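Local coordinates for protein probable molybdenum cofactor guanylyltransferase (Aquifex aeolicus, PDB 2E8B) that probably transfers a GMP moiety from GTP to the molybdenum-molybdopterin cofactor, forming molybdenum-molybdopterin guanine dinucleotide in a magnesium-dependent reaction, at residues N15-L20 with E48-V53; N99-S104 with L116-N121. All coordinates share one frame; numbering follows the deposited sequence.

Interaction 1: N15-L20 with E48-V53; sequences NTCYVL and ETAKSV
Strand 16-22 and the last turn of helix 32-51 come closest at Cys17 and Ala50, whose CA atoms lie 6.9 Å apart. Both of these residues, and Val19, point their CB toward the other segment. The methyl of Ala50 is the one helix group that does the touching. Cys17 SG meets Ala50 CB at 4.1 Å. The sulfur lies anti to the backbone N (chi1 177°), and this carries it out beside its own carbonyl carbon to the methyl. Two residues along the strand, Val19 approaches the same methyl with one branch, and its CG2 stands 4.4 Å from Ala50 CB. The methyl therefore faces two neighbouring side chains on one side of the strand. Tyr18, between them, points away, and its ring meets that of Tyr58.

The helix segment keeps its own polar bonds. Thr49 O accepts from Ser52 N at 3.1 Å and from Ser52 OG at 2.6 Å. The hydroxyl is tilted 17° from the carbonyl plane of Thr49. Cys17 also touches Phe54 and Phe101, and Val19 touches Ile59.

The contact belongs to the beta-alpha-beta unit made by strand 16-22, helix 32-51 and strand 56-61. Leu20, at the far end of the strand segment, is predicted to bind GTP. All three touching residues are buried, and they meet through a sulfur, a methyl and a valine branch. The two segments are held here by apolar packing and burial, without a directional bond: an ordinary contact at the sulfur and a slightly looser one at the valine.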
ATOM      1  N   ASN A  15       6.318 -12.338  -2.689  1.00 19.80           N
ATOM      2  CA  ASN A  15       5.239 -12.873  -3.510  1.00 19.94           C
ATOM      3  C   ASN A  15       3.848 -12.363  -3.152  1.00 18.97           C
ATOM      4  O   ASN A  15       2.881 -12.664  -3.852  1.00 18.12           O
ATOM      5  CB  ASN A  15       5.232 -14.402  -3.425  1.00 23.02           C
ATOM      6  CG  ASN A  15       6.529 -15.019  -3.902  1.00 25.68           C
ATOM      7  OD1 ASN A  15       6.929 -14.838  -5.052  1.00 28.05           O
ATOM      8  ND2 ASN A  15       7.193 -15.756  -3.018  1.00 26.11           N
ATOM      9  N   THR A  16       3.736 -11.595  -2.071  1.00 18.38           N
ATOM     10  CA  THR A  16       2.427 -11.097  -1.664  1.00 18.62           C
ATOM     11  C   THR A  16       2.371  -9.577  -1.546  1.00 16.80           C
ATOM     12  O   THR A  16       3.358  -8.927  -1.201  1.00 16.58           O
ATOM     13  CB  THR A  16       1.993 -11.730  -0.325  1.00 18.95           C
ATOM     14  OG1 THR A  16       2.726 -11.140   0.751  1.00 24.26           O
ATOM     15  CG2 THR A  16       2.276 -13.227  -0.339  1.00 19.75           C
ATOM     16  N   CYS A  17       1.201  -9.020  -1.843  1.00 16.25           N
ATOM     17  CA  CYS A  17       0.995  -7.580  -1.787  1.00 15.19           C
ATOM     18  C   CYS A  17      -0.332  -7.243  -1.120  1.00 15.22           C
ATOM     19  O   CYS A  17      -1.334  -7.936  -1.313  1.00 15.21           O
ATOM     20  CB  CYS A  17       1.014  -7.002  -3.205  1.00 15.83           C
ATOM     21  SG  CYS A  17       0.703  -5.217  -3.368  1.00 15.89           S
ATOM     22  N   TYR A  18      -0.330  -6.165  -0.343  1.00 13.80           N
ATOM     23  CA  TYR A  18      -1.526  -5.706   0.343  1.00 12.55           C
ATOM     24  C   TYR A  18      -1.905  -4.343  -0.204  1.00 12.26           C
ATOM     25  O   TYR A  18      -1.112  -3.412  -0.153  1.00 14.24           O
ATOM     26  CB  TYR A  18      -1.264  -5.607   1.840  1.00 14.82           C
ATOM     27  CG  TYR A  18      -1.081  -6.954   2.468  1.00 13.36           C
ATOM     28  CD1 TYR A  18       0.163  -7.571   2.466  1.00 15.56           C
ATOM     29  CD2 TYR A  18      -2.169  -7.648   2.999  1.00 13.99           C
ATOM     30  CE1 TYR A  18       0.329  -8.849   2.970  1.00 14.68           C
ATOM     31  CE2 TYR A  18      -2.018  -8.932   3.511  1.00 15.85           C
ATOM     32  CZ  TYR A  18      -0.764  -9.524   3.490  1.00 16.13           C
ATOM     33  OH  TYR A  18      -0.595 -10.788   3.985  1.00 16.63           O
ATOM     34  N   VAL A  19      -3.112  -4.249  -0.752  1.00 12.97           N
ATOM     35  CA  VAL A  19      -3.612  -3.000  -1.303  1.00 14.02           C
ATOM     36  C   VAL A  19      -4.484  -2.375  -0.227  1.00 14.66           C
ATOM     37  O   VAL A  19      -5.495  -2.953   0.178  1.00 14.92           O
ATOM     38  CB  VAL A  19      -4.444  -3.248  -2.580  1.00 12.96           C
ATOM     39  CG1 VAL A  19      -5.050  -1.945  -3.071  1.00 13.29           C
ATOM     40  CG2 VAL A  19      -3.565  -3.865  -3.657  1.00 14.69           C
ATOM     41  N   LEU A  20      -4.084  -1.197   0.240  1.00 14.49           N
ATOM     42  CA  LEU A  20      -4.807  -0.502   1.300  1.00 15.03           C
ATOM     43  C   LEU A  20      -5.997   0.299   0.780  1.00 16.01           C
ATOM     44  O   LEU A  20      -5.827   1.272   0.051  1.00 17.73           O
ATOM     45  CB  LEU A  20      -3.846   0.418   2.064  1.00 15.52           C
ATOM     46  CG  LEU A  20      -2.565  -0.255   2.565  1.00 18.34           C
ATOM     47  CD1 LEU A  20      -1.737   0.729   3.384  1.00 18.25           C
ATOM     48  CD2 LEU A  20      -2.926  -1.464   3.416  1.00 17.77           C
ATOM     49  N   GLU A  48      -5.424  -4.834 -10.068  1.00 17.58           N
ATOM     50  CA  GLU A  48      -5.042  -5.595 -11.246  1.00 18.65           C
ATOM     51  C   GLU A  48      -3.542  -5.456 -11.504  1.00 16.90           C
ATOM     52  O   GLU A  48      -2.880  -6.419 -11.876  1.00 16.86           O
ATOM     53  CB  GLU A  48      -5.855  -5.127 -12.454  1.00 22.08           C
ATOM     54  CG  GLU A  48      -7.352  -5.290 -12.235  1.00 28.15           C
ATOM     55  CD  GLU A  48      -8.167  -5.081 -13.494  1.00 32.11           C
ATOM     56  OE1 GLU A  48      -8.073  -3.989 -14.095  1.00 35.45           O
ATOM     57  OE2 GLU A  48      -8.905  -6.012 -13.880  1.00 34.62           O
ATOM     58  N   THR A  49      -3.004  -4.261 -11.291  1.00 16.29           N
ATOM     59  CA  THR A  49      -1.579  -4.040 -11.480  1.00 15.81           C
ATOM     60  C   THR A  49      -0.804  -4.938 -10.514  1.00 14.81           C
ATOM     61  O   THR A  49       0.167  -5.589 -10.894  1.00 15.81           O
ATOM     62  CB  THR A  49      -1.205  -2.572 -11.214  1.00 17.12           C
ATOM     63  OG1 THR A  49      -1.827  -1.741 -12.202  1.00 18.02           O
ATOM     64  CG2 THR A  49       0.303  -2.385 -11.276  1.00 20.11           C
ATOM     65  N   ALA A  50      -1.246  -4.982  -9.263  1.00 14.63           N
ATOM     66  CA  ALA A  50      -0.587  -5.804  -8.259  1.00 15.53           C
ATOM     67  C   ALA A  50      -0.626  -7.281  -8.657  1.00 16.26           C
ATOM     68  O   ALA A  50       0.376  -7.990  -8.560  1.00 15.91           O
ATOM     69  CB  ALA A  50      -1.261  -5.611  -6.909  1.00 15.18           C
ATOM     70  N   LYS A  51      -1.787  -7.744  -9.111  1.00 16.83           N
ATOM     71  CA  LYS A  51      -1.922  -9.141  -9.507  1.00 18.42           C
ATOM     72  C   LYS A  51      -1.009  -9.514 -10.667  1.00 19.12           C
ATOM     73  O   LYS A  51      -0.687 -10.689 -10.843  1.00 20.25           O
ATOM     74  CB  LYS A  51      -3.373  -9.462  -9.873  1.00 20.20           C
ATOM     75  CG  LYS A  51      -4.265  -9.767  -8.675  1.00 22.85           C
ATOM     76  CD  LYS A  51      -4.295 -11.258  -8.294  1.00 28.53           C
ATOM     77  CE  LYS A  51      -2.956 -11.802  -7.791  1.00 27.65           C
ATOM     78  NZ  LYS A  51      -2.109 -12.372  -8.871  1.00 26.55           N
ATOM     79  N   SER A  52      -0.589  -8.531 -11.457  1.00 17.99           N
ATOM     80  CA  SER A  52       0.290  -8.817 -12.589  1.00 18.90           C
ATOM     81  C   SER A  52       1.722  -9.039 -12.116  1.00 19.93           C
ATOM     82  O   SER A  52       2.561  -9.545 -12.860  1.00 22.89           O
ATOM     83  CB  SER A  52       0.253  -7.679 -13.621  1.00 17.12           C
ATOM     84  OG  SER A  52       0.933  -6.511 -13.184  1.00 16.78           O
ATOM     85  N   VAL A  53       1.986  -8.678 -10.866  1.00 19.03           N
ATOM     86  CA  VAL A  53       3.316  -8.823 -10.284  1.00 18.35           C
ATOM     87  C   VAL A  53       3.425  -9.866  -9.164  1.00 18.50           C
ATOM     88  O   VAL A  53       4.445 -10.551  -9.050  1.00 19.72           O
ATOM     89  CB  VAL A  53       3.815  -7.466  -9.725  1.00 17.16           C
ATOM     90  CG1 VAL A  53       5.114  -7.655  -8.948  1.00 18.40           C
ATOM     91  CG2 VAL A  53       4.020  -6.482 -10.864  1.00 18.96           C
TER

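Interaction 2: N99-S104 with L116-N121; sequences NVFVLS and LYVLEN
Phe101 of strand 99-104 reaches Val118 and Leu119 of helix 112-120 with the CD2, CE2 and CZ atoms of its ring. CB points toward the helix, and CG lies anti to the backbone N (chi1 -154°), which carries the ring out beside the carbonyl carbon. The first contact comes at CD2, 3.7 Å from Leu119 CD2. Next along the ring, CE2 meets Val118 CG1 at 3.8 Å and Val118 CB at 4.0 Å. CZ, at the tip, is 4.1 Å from Val118 CG1. Both methyls approach the ring obliquely. The Val118 side chain lies about at right angles to that of Phe101. Replacing Phe101 with an alanine would probably open a gap beside Val118 and Leu119 and leave their methyls without this ring to pack on.

Past this contact the helix ends. Asn121 is the first residue to leave helical geometry, and its ND2 donates to Tyr117 O at 2.9 Å. Asn121 N reaches the same oxygen from the opposite face of the carbonyl plane. ND2 also sits 3.3 Å above the Tyr117 ring, over its centre.

Phe101 is buried. It touches Val140 of strand 140-142, and its ring meets that of Phe54. Phe101 packs toward helix 112-120, while Val100 and Val102 pack on helix 84-94. Helices therefore cover both faces of the sheet, as in an alpha/beta nucleotide-binding fold.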
ATOM      1  N   ASN A  99       8.705 -10.554   4.128  1.00 18.79           N
ATOM      2  CA  ASN A  99       8.634  -9.240   3.502  1.00 17.18           C
ATOM      3  C   ASN A  99       7.440  -9.210   2.559  1.00 17.96           C
ATOM      4  O   ASN A  99       7.260 -10.120   1.750  1.00 17.49           O
ATOM      5  CB  ASN A  99       9.922  -8.956   2.727  1.00 18.08           C
ATOM      6  CG  ASN A  99      11.149  -8.985   3.611  1.00 21.50           C
ATOM      7  OD1 ASN A  99      11.267  -8.202   4.553  1.00 20.43           O
ATOM      8  ND2 ASN A  99      12.073  -9.895   3.316  1.00 23.04           N
ATOM      9  N   VAL A 100       6.616  -8.172   2.670  1.00 16.17           N
ATOM     10  CA  VAL A 100       5.447  -8.058   1.814  1.00 14.98           C
ATOM     11  C   VAL A 100       5.360  -6.669   1.204  1.00 14.81           C
ATOM     12  O   VAL A 100       5.882  -5.698   1.761  1.00 13.89           O
ATOM     13  CB  VAL A 100       4.139  -8.348   2.598  1.00 15.71           C
ATOM     14  CG1 VAL A 100       4.193  -9.751   3.203  1.00 16.14           C
ATOM     15  CG2 VAL A 100       3.931  -7.299   3.681  1.00 15.90           C
ATOM     16  N   PHE A 101       4.720  -6.577   0.042  1.00 13.23           N
ATOM     17  CA  PHE A 101       4.572  -5.288  -0.604  1.00 12.88           C
ATOM     18  C   PHE A 101       3.312  -4.607  -0.087  1.00 13.92           C
ATOM     19  O   PHE A 101       2.323  -5.268   0.252  1.00 14.63           O
ATOM     20  CB  PHE A 101       4.487  -5.437  -2.126  1.00 12.92           C
ATOM     21  CG  PHE A 101       4.947  -4.216  -2.865  1.00 12.38           C
ATOM     22  CD1 PHE A 101       4.074  -3.168  -3.119  1.00 15.36           C
ATOM     23  CD2 PHE A 101       6.281  -4.084  -3.244  1.00 14.39           C
ATOM     24  CE1 PHE A 101       4.519  -1.999  -3.735  1.00 14.25           C
ATOM     25  CE2 PHE A 101       6.737  -2.919  -3.860  1.00 16.33           C
ATOM     26  CZ  PHE A 101       5.851  -1.872  -4.105  1.00 12.91           C
ATOM     27  N   VAL A 102       3.366  -3.282  -0.005  1.00 13.43           N
ATOM     28  CA  VAL A 102       2.241  -2.477   0.454  1.00 13.15           C
ATOM     29  C   VAL A 102       1.997  -1.448  -0.635  1.00 13.89           C
ATOM     30  O   VAL A 102       2.926  -0.774  -1.090  1.00 12.36           O
ATOM     31  CB  VAL A 102       2.562  -1.772   1.786  1.00 12.65           C
ATOM     32  CG1 VAL A 102       1.429  -0.822   2.161  1.00 14.56           C
ATOM     33  CG2 VAL A 102       2.753  -2.810   2.884  1.00 14.74           C
ATOM     34  N   LEU A 103       0.743  -1.328  -1.051  1.00 12.34           N
ATOM     35  CA  LEU A 103       0.390  -0.430  -2.135  1.00 14.85           C
ATOM     36  C   LEU A 103      -0.923   0.280  -1.830  1.00 13.96           C
ATOM     37  O   LEU A 103      -1.950  -0.366  -1.636  1.00 15.45           O
ATOM     38  CB  LEU A 103       0.271  -1.262  -3.419  1.00 17.50           C
ATOM     39  CG  LEU A 103       0.156  -0.637  -4.805  1.00 20.21           C
ATOM     40  CD1 LEU A 103       1.354   0.261  -5.082  1.00 16.81           C
ATOM     41  CD2 LEU A 103       0.094  -1.762  -5.840  1.00 18.51           C
ATOM     42  N   SER A 104      -0.886   1.608  -1.777  1.00 13.06           N
ATOM     43  CA  SER A 104      -2.092   2.388  -1.512  1.00 13.62           C
ATOM     44  C   SER A 104      -3.078   2.195  -2.666  1.00 13.91           C
ATOM     45  O   SER A 104      -2.681   2.134  -3.831  1.00 13.57           O
ATOM     46  CB  SER A 104      -1.734   3.869  -1.369  1.00 16.33           C
ATOM     47  OG  SER A 104      -2.879   4.631  -1.040  1.00 17.22           O
ATOM     48  N   LEU A 116       7.982  -3.063  -9.740  1.00 12.47           N
ATOM     49  CA  LEU A 116       9.147  -3.896  -9.998  1.00 11.71           C
ATOM     50  C   LEU A 116      10.463  -3.188  -9.680  1.00 12.22           C
ATOM     51  O   LEU A 116      11.403  -3.820  -9.200  1.00 12.05           O
ATOM     52  CB  LEU A 116       9.135  -4.373 -11.450  1.00 12.24           C
ATOM     53  CG  LEU A 116       7.974  -5.311 -11.790  1.00 12.04           C
ATOM     54  CD1 LEU A 116       8.052  -5.671 -13.253  1.00 12.09           C
ATOM     55  CD2 LEU A 116       8.027  -6.567 -10.923  1.00 15.95           C
ATOM     56  N   TYR A 117      10.537  -1.883  -9.935  1.00 12.29           N
ATOM     57  CA  TYR A 117      11.766  -1.148  -9.642  1.00 12.53           C
ATOM     58  C   TYR A 117      11.986  -1.129  -8.134  1.00 12.88           C
ATOM     59  O   TYR A 117      13.121  -1.252  -7.660  1.00 12.94           O
ATOM     60  CB  TYR A 117      11.702   0.293 -10.163  1.00 11.61           C
ATOM     61  CG  TYR A 117      13.032   1.018 -10.072  1.00 11.82           C
ATOM     62  CD1 TYR A 117      14.082   0.697 -10.931  1.00 13.10           C
ATOM     63  CD2 TYR A 117      13.243   2.014  -9.116  1.00 14.04           C
ATOM     64  CE1 TYR A 117      15.312   1.351 -10.844  1.00 14.74           C
ATOM     65  CE2 TYR A 117      14.471   2.675  -9.020  1.00 14.61           C
ATOM     66  CZ  TYR A 117      15.497   2.335  -9.886  1.00 15.78           C
ATOM     67  OH  TYR A 117      16.718   2.959  -9.787  1.00 17.41           O
ATOM     68  N   VAL A 118      10.901  -0.986  -7.378  1.00 12.82           N
ATOM     69  CA  VAL A 118      11.021  -0.978  -5.927  1.00 12.65           C
ATOM     70  C   VAL A 118      11.478  -2.353  -5.455  1.00 12.51           C
ATOM     71  O   VAL A 118      12.379  -2.457  -4.625  1.00 12.67           O
ATOM     72  CB  VAL A 118       9.692  -0.590  -5.243  1.00 10.98           C
ATOM     73  CG1 VAL A 118       9.815  -0.756  -3.724  1.00 13.39           C
ATOM     74  CG2 VAL A 118       9.369   0.856  -5.563  1.00 13.49           C
ATOM     75  N   LEU A 119      10.879  -3.406  -6.005  1.00 11.42           N
ATOM     76  CA  LEU A 119      11.262  -4.763  -5.627  1.00 10.97           C
ATOM     77  C   LEU A 119      12.739  -5.024  -5.901  1.00 12.03           C
ATOM     78  O   LEU A 119      13.432  -5.643  -5.089  1.00 13.62           O
ATOM     79  CB  LEU A 119      10.436  -5.804  -6.391  1.00 12.82           C
ATOM     80  CG  LEU A 119       8.963  -5.950  -6.005  1.00 11.83           C
ATOM     81  CD1 LEU A 119       8.302  -7.001  -6.884  1.00 15.38           C
ATOM     82  CD2 LEU A 119       8.863  -6.345  -4.547  1.00 14.60           C
ATOM     83  N   GLU A 120      13.212  -4.570  -7.057  1.00 12.51           N
ATOM     84  CA  GLU A 120      14.607  -4.774  -7.434  1.00 12.67           C
ATOM     85  C   GLU A 120      15.554  -4.088  -6.457  1.00 13.69           C
ATOM     86  O   GLU A 120      16.640  -4.592  -6.180  1.00 12.86           O
ATOM     87  CB  GLU A 120      14.856  -4.240  -8.853  1.00 13.56           C
ATOM     88  CG  GLU A 120      16.290  -4.419  -9.347  1.00 15.84           C
ATOM     89  CD  GLU A 120      16.519  -3.838 -10.738  1.00 16.37           C
ATOM     90  OE1 GLU A 120      15.678  -4.075 -11.632  1.00 13.34           O
ATOM     91  OE2 GLU A 120      17.551  -3.159 -10.943  1.00 18.82           O
ATOM     92  N   ASN A 121      15.127  -2.944  -5.930  1.00 13.08           N
ATOM     93  CA  ASN A 121      15.945  -2.166  -5.005  1.00 12.72           C
ATOM     94  C   ASN A 121      15.599  -2.339  -3.530  1.00 13.70           C
ATOM     95  O   ASN A 121      16.022  -1.539  -2.692  1.00 15.26           O
ATOM     96  CB  ASN A 121      15.851  -0.687  -5.378  1.00 13.93           C
ATOM     97  CG  ASN A 121      16.575  -0.377  -6.663  1.00 16.39           C
ATOM     98  OD1 ASN A 121      17.800  -0.269  -6.681  1.00 19.28           O
ATOM     99  ND2 ASN A 121      15.828  -0.253  -7.755  1.00 17.98           N
TER

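In the fold
From the N terminus, the chain runs through strand 16-22 and helix 32-51. Interaction 1 closes this first loop, where the end of the helix returns to the strand. Strand 56-61 then follows, parallel to strand 16-22. Interaction 2 opens later, at strand 99-104, and closes a shorter loop with helix 112-120. The two loops follow in series and neither nest nor cross. They meet in the fold because strands 16-22 and 99-104 are parallel neighbours in one sheet. The backbone of Tyr18 is hydrogen-bonded to Phe101 and Leu103. Val53, near the end of helix 32-51, also packs on Leu116 of helix 112-120. Together the contacts tie two helices to the central sheet of the nucleotidyltransferase domain.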